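Local coordinates for protein peptidase M42 (Thaumarchaeota archaeon SCGC AB-539-E09, PDB 5DS0) that probably cleaves amino acids from the N-termini of peptides as a cobalt-bound M42-family aminopeptidase of the TET type, assembled from twelve subunits, at residues M10-F22 and V155-V167. Sequence-based numbering, arbitrary orientation.
Sequences MKTLMEAFGPSGF and VGDPIVPWSPFSV. With GOL (glycerol), chain V.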
loop_
_atom_site.group_PDB
_atom_site.type_symbol
_atom_site.label_atom_id
_atom_site.label_comp_id
_atom_site.label_asym_id
_atom_site.label_seq_id
_atom_site.Cartn_x
_atom_site.Cartn_y
_atom_site.Cartn_z
HETATM N N MSE C 10 26.226 -35.396 -30.197
HETATM C CA MSE C 10 25.551 -34.190 -29.716
HETATM C C MSE C 10 24.091 -34.469 -29.523
HETATM O O MSE C 10 23.568 -34.251 -28.456
HETATM C CB MSE C 10 25.771 -32.982 -30.630
HETATM C CG MSE C 10 25.525 -31.712 -29.832
HETATM SE SE MSE C 10 25.634 -30.070 -30.938
HETATM C CE MSE C 10 27.600 -30.048 -31.051
ATOM N N LYS C 11 23.420 -34.958 -30.555
ATOM C CA LYS C 11 21.988 -35.258 -30.480
ATOM C C LYS C 11 21.666 -36.182 -29.311
ATOM O O LYS C 11 20.754 -35.939 -28.540
ATOM C CB LYS C 11 21.519 -35.890 -31.800
ATOM C CG LYS C 11 20.041 -36.209 -31.882
ATOM C CD LYS C 11 19.692 -36.671 -33.282
ATOM C CE LYS C 11 18.231 -36.435 -33.635
ATOM N NZ LYS C 11 17.374 -37.461 -32.981
ATOM N N THR C 12 22.427 -37.248 -29.196
ATOM C CA THR C 12 22.168 -38.254 -28.195
ATOM C C THR C 12 22.332 -37.718 -26.783
ATOM O O THR C 12 21.536 -38.042 -25.899
ATOM C CB THR C 12 23.092 -39.450 -28.429
ATOM O OG1 THR C 12 22.783 -39.988 -29.710
ATOM C CG2 THR C 12 22.883 -40.531 -27.396
ATOM N N LEU C 13 23.368 -36.916 -26.581
ATOM C CA LEU C 13 23.590 -36.239 -25.305
ATOM C C LEU C 13 22.449 -35.311 -24.908
ATOM O O LEU C 13 21.906 -35.426 -23.818
ATOM C CB LEU C 13 24.865 -35.392 -25.353
ATOM C CG LEU C 13 26.205 -36.118 -25.309
ATOM C CD1 LEU C 13 27.319 -35.117 -25.576
ATOM C CD2 LEU C 13 26.399 -36.794 -23.974
HETATM N N MSE C 14 22.096 -34.388 -25.793
HETATM C CA MSE C 14 21.053 -33.416 -25.490
HETATM C C MSE C 14 19.703 -34.073 -25.324
HETATM O O MSE C 14 18.815 -33.487 -24.704
HETATM C CB MSE C 14 20.921 -32.355 -26.581
HETATM C CG MSE C 14 22.183 -31.552 -26.891
HETATM SE SE MSE C 14 23.310 -31.162 -25.320
HETATM C CE MSE C 14 25.060 -31.302 -26.202
ATOM N N GLU C 15 19.513 -35.262 -25.899
ATOM C CA GLU C 15 18.236 -35.957 -25.785
ATOM C C GLU C 15 18.201 -36.984 -24.656
ATOM O O GLU C 15 17.142 -37.465 -24.298
ATOM C CB GLU C 15 17.862 -36.610 -27.113
ATOM C CG GLU C 15 17.375 -35.613 -28.160
ATOM C CD GLU C 15 16.838 -36.280 -29.413
ATOM O OE1 GLU C 15 17.052 -37.510 -29.562
ATOM O OE2 GLU C 15 16.209 -35.581 -30.249
ATOM N N ALA C 16 19.359 -37.297 -24.086
ATOM C CA ALA C 16 19.462 -38.265 -22.991
ATOM C C ALA C 16 18.783 -37.805 -21.731
ATOM O O ALA C 16 18.651 -36.607 -21.470
ATOM C CB ALA C 16 20.921 -38.560 -22.688
ATOM N N PHE C 17 18.393 -38.777 -20.923
ATOM C CA PHE C 17 17.816 -38.529 -19.609
ATOM C C PHE C 17 18.928 -38.444 -18.564
ATOM O O PHE C 17 19.622 -39.441 -18.335
ATOM C CB PHE C 17 16.870 -39.681 -19.274
ATOM C CG PHE C 17 16.066 -39.478 -18.030
ATOM C CD1 PHE C 17 16.629 -39.684 -16.778
ATOM C CD2 PHE C 17 14.733 -39.126 -18.106
ATOM C CE1 PHE C 17 15.890 -39.517 -15.630
ATOM C CE2 PHE C 17 13.984 -38.951 -16.960
ATOM C CZ PHE C 17 14.567 -39.143 -15.717
ATOM N N GLY C 18 19.084 -37.291 -17.904
ATOM C CA GLY C 18 20.088 -37.182 -16.845
ATOM C C GLY C 18 20.053 -35.954 -15.959
ATOM O O GLY C 18 20.963 -35.127 -16.014
ATOM N N PRO C 19 19.030 -35.830 -15.104
ATOM C CA PRO C 19 18.956 -34.709 -14.163
ATOM C C PRO C 19 19.912 -34.911 -13.002
ATOM O O PRO C 19 20.403 -36.021 -12.823
ATOM C CB PRO C 19 17.510 -34.752 -13.682
ATOM C CG PRO C 19 17.120 -36.180 -13.807
ATOM C CD PRO C 19 17.950 -36.801 -14.896
ATOM N N SER C 20 20.157 -33.863 -12.215
ATOM C CA SER C 20 21.116 -33.947 -11.115
ATOM C C SER C 20 20.802 -35.134 -10.219
ATOM O O SER C 20 19.676 -35.281 -9.764
ATOM C CB SER C 20 21.125 -32.665 -10.288
ATOM O OG SER C 20 21.427 -31.550 -11.100
ATOM N N GLY C 21 21.803 -35.981 -9.969
ATOM C CA GLY C 21 21.639 -37.201 -9.165
ATOM C C GLY C 21 21.333 -38.467 -9.952
ATOM O O GLY C 21 21.405 -39.574 -9.407
ATOM N N PHE C 22 20.957 -38.309 -11.218
ATOM C CA PHE C 22 20.531 -39.432 -12.027
ATOM C C PHE C 22 21.169 -39.377 -13.407
ATOM O O PHE C 22 20.484 -39.477 -14.419
ATOM C CB PHE C 22 19.011 -39.423 -12.182
ATOM C CG PHE C 22 18.249 -39.328 -10.891
ATOM C CD1 PHE C 22 18.089 -38.114 -10.248
ATOM C CD2 PHE C 22 17.652 -40.444 -10.344
ATOM C CE1 PHE C 22 17.374 -38.021 -9.064
ATOM C CE2 PHE C 22 16.932 -40.353 -9.160
ATOM C CZ PHE C 22 16.789 -39.137 -8.521
ATOM N N VAL C 155 7.342 -41.826 -5.293
ATOM C CA VAL C 155 8.029 -40.675 -4.717
ATOM C C VAL C 155 9.540 -40.913 -4.843
ATOM O O VAL C 155 10.024 -42.025 -4.647
ATOM C CB VAL C 155 7.607 -40.422 -3.248
ATOM C CG1 VAL C 155 8.592 -39.512 -2.524
ATOM C CG2 VAL C 155 6.231 -39.794 -3.214
ATOM N N GLY C 156 10.268 -39.867 -5.214
ATOM C CA GLY C 156 11.695 -39.974 -5.482
ATOM C C GLY C 156 12.081 -40.271 -6.925
ATOM O O GLY C 156 13.264 -40.280 -7.236
ATOM N N ASP C 157 11.106 -40.481 -7.815
ATOM C CA ASP C 157 11.403 -40.713 -9.227
ATOM C C ASP C 157 11.831 -39.428 -9.948
ATOM O O ASP C 157 11.229 -38.368 -9.762
ATOM C CB ASP C 157 10.214 -41.353 -9.946
ATOM C CG ASP C 157 10.065 -42.834 -9.620
ATOM O OD1 ASP C 157 10.847 -43.356 -8.789
ATOM O OD2 ASP C 157 9.176 -43.492 -10.205
ATOM N N PRO C 158 12.887 -39.521 -10.776
ATOM C CA PRO C 158 13.441 -38.361 -11.486
ATOM C C PRO C 158 12.645 -37.940 -12.710
ATOM O O PRO C 158 11.977 -38.756 -13.336
ATOM C CB PRO C 158 14.820 -38.845 -11.913
ATOM C CG PRO C 158 14.646 -40.306 -12.108
ATOM C CD PRO C 158 13.660 -40.744 -11.059
ATOM N N ILE C 159 12.720 -36.655 -13.018
ATOM C CA ILE C 159 11.956 -36.042 -14.102
ATOM C C ILE C 159 12.844 -35.106 -14.907
ATOM O O ILE C 159 13.622 -34.338 -14.340
ATOM C CB ILE C 159 10.790 -35.206 -13.548
ATOM C CG1 ILE C 159 10.013 -35.999 -12.491
ATOM C CG2 ILE C 159 9.866 -34.773 -14.679
ATOM C CD1 ILE C 159 8.947 -35.198 -11.779
ATOM N N VAL C 160 12.729 -35.172 -16.224
ATOM C CA VAL C 160 13.417 -34.216 -17.083
ATOM C C VAL C 160 12.468 -33.544 -18.047
ATOM O O VAL C 160 11.387 -34.055 -18.330
ATOM C CB VAL C 160 14.519 -34.851 -17.942
ATOM C CG1 VAL C 160 15.626 -35.406 -17.064
ATOM C CG2 VAL C 160 13.943 -35.922 -18.859
ATOM N N PRO C 161 12.883 -32.395 -18.572
ATOM C CA PRO C 161 12.151 -31.777 -19.656
ATOM C C PRO C 161 12.114 -32.683 -20.877
ATOM O O PRO C 161 13.061 -33.423 -21.116
ATOM C CB PRO C 161 12.978 -30.515 -19.963
ATOM C CG PRO C 161 13.768 -30.246 -18.735
ATOM C CD PRO C 161 14.048 -31.592 -18.154
ATOM N N TRP C 162 11.047 -32.584 -21.660
ATOM C CA TRP C 162 10.980 -33.241 -22.956
ATOM C C TRP C 162 11.294 -32.225 -24.028
ATOM O O TRP C 162 10.571 -31.242 -24.171
ATOM C CB TRP C 162 9.587 -33.812 -23.185
ATOM C CG TRP C 162 9.508 -34.613 -24.441
ATOM C CD1 TRP C 162 9.842 -35.939 -24.595
ATOM C CD2 TRP C 162 9.089 -34.148 -25.721
ATOM N NE1 TRP C 162 9.654 -36.313 -25.896
ATOM C CE2 TRP C 162 9.189 -35.236 -26.608
ATOM C CE3 TRP C 162 8.634 -32.916 -26.208
ATOM C CZ2 TRP C 162 8.851 -35.130 -27.963
ATOM C CZ3 TRP C 162 8.290 -32.807 -27.550
ATOM C CH2 TRP C 162 8.403 -33.910 -28.412
ATOM N N SER C 163 12.365 -32.455 -24.782
ATOM C CA SER C 163 12.882 -31.449 -25.715
ATOM C C SER C 163 13.792 -32.034 -26.782
ATOM O O SER C 163 14.964 -32.295 -26.532
ATOM C CB SER C 163 13.650 -30.392 -24.933
ATOM O OG SER C 163 13.986 -29.299 -25.763
ATOM N N PRO C 164 13.264 -32.247 -27.983
ATOM C CA PRO C 164 14.061 -32.866 -29.042
ATOM C C PRO C 164 15.174 -31.973 -29.531
ATOM O O PRO C 164 15.065 -30.747 -29.500
ATOM C CB PRO C 164 13.066 -33.074 -30.177
ATOM C CG PRO C 164 11.719 -32.906 -29.581
ATOM C CD PRO C 164 11.878 -32.000 -28.406
ATOM N N PHE C 165 16.218 -32.602 -30.033
ATOM C CA PHE C 165 17.344 -31.890 -30.580
ATOM C C PHE C 165 17.200 -31.710 -32.092
ATOM O O PHE C 165 16.863 -32.658 -32.816
ATOM C CB PHE C 165 18.617 -32.666 -30.290
ATOM C CG PHE C 165 19.851 -32.009 -30.826
ATOM C CD1 PHE C 165 20.535 -31.076 -30.063
ATOM C CD2 PHE C 165 20.322 -32.316 -32.094
ATOM C CE1 PHE C 165 21.678 -30.476 -30.554
ATOM C CE2 PHE C 165 21.455 -31.713 -32.596
ATOM C CZ PHE C 165 22.138 -30.797 -31.825
ATOM N N SER C 166 17.466 -30.497 -32.561
ATOM C CA SER C 166 17.569 -30.243 -33.987
ATOM C C SER C 166 18.543 -29.124 -34.242
ATOM O O SER C 166 19.057 -28.505 -33.310
ATOM C CB SER C 166 16.209 -29.908 -34.569
ATOM O OG SER C 166 15.840 -28.587 -34.252
ATOM N N VAL C 167 18.814 -28.889 -35.515
ATOM C CA VAL C 167 19.656 -27.778 -35.933
ATOM C C VAL C 167 18.839 -26.859 -36.821
ATOM O O VAL C 167 18.103 -27.322 -37.691
ATOM C CB VAL C 167 20.887 -28.255 -36.707
ATOM C CG1 VAL C 167 21.752 -27.070 -37.108
ATOM C CG2 VAL C 167 21.699 -29.225 -35.867
HETATM C C1 GOL V . 12.701 -37.224 -27.699
HETATM O O1 GOL V . 13.310 -37.629 -28.935
HETATM C C2 GOL V . 13.784 -36.765 -26.719
HETATM O O2 GOL V . 14.144 -37.870 -25.880
HETATM C C3 GOL V . 13.267 -35.560 -25.930
HETATM O O3 GOL V . 13.992 -35.270 -24.726
#
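Phe165 lies against the last turns of helix 2-15, with Lys11 over one face of its ring: the Lys11 CA sits 4.1 Å from the ring centroid in a CH-pi contact. Met14 CG touches Phe165 CD1, and SE of Met10, a selenomethionine, reaches Phe165 CZ at 3.7 Å in an oblique Met-aromatic contact. With CG anti to the backbone N (chi1 180°), the Phe165 ring is carried against the helix while its own N-H meets Glu15. That bond, from Phe165 N to Glu15 OE2, is 3.0 Å long and nearly straight (174°), and it uses the anti lone pair of the carboxylate. The other oxygen, OE1, forms a long, weak salt bridge with Lys11 NZ one helical turn back. An alanine in place of Glu15 would probably leave the Phe165 N-H without its acceptor and the Lys11 ammonium without this counter-charge.

Past the helix end, three hydrophobic side chains of the loop that follows meet strand 158-161. Val160 CG1 stands over the centre of the Phe17 ring, 3.9 Å from its centroid, and also packs against Pro19 CD. Pro158 works on two rings: its carbonyl O lies in the plane of Phe17 at the ring edge, and its CB is centred over a face of Phe22, 3.5 Å from the centroid. A type II turn from Pro19 to Phe22, closed by Phe22 N to Pro19 O, brings Phe22 round to that proline.

Behind the helix, Met10 and Met14 rest on helix 179-197; next to Phe165 in the chain, Pro164 packs on Trp162 of a neighbouring subunit. The contact thus ties the N-terminal helix and its following loop to strand 158-161 of the six-stranded antiparallel barrel, which pairs with strand 100-105, and to the linker returning to the metal-bearing domain, the two-domain architecture of M42 aminopeptidases.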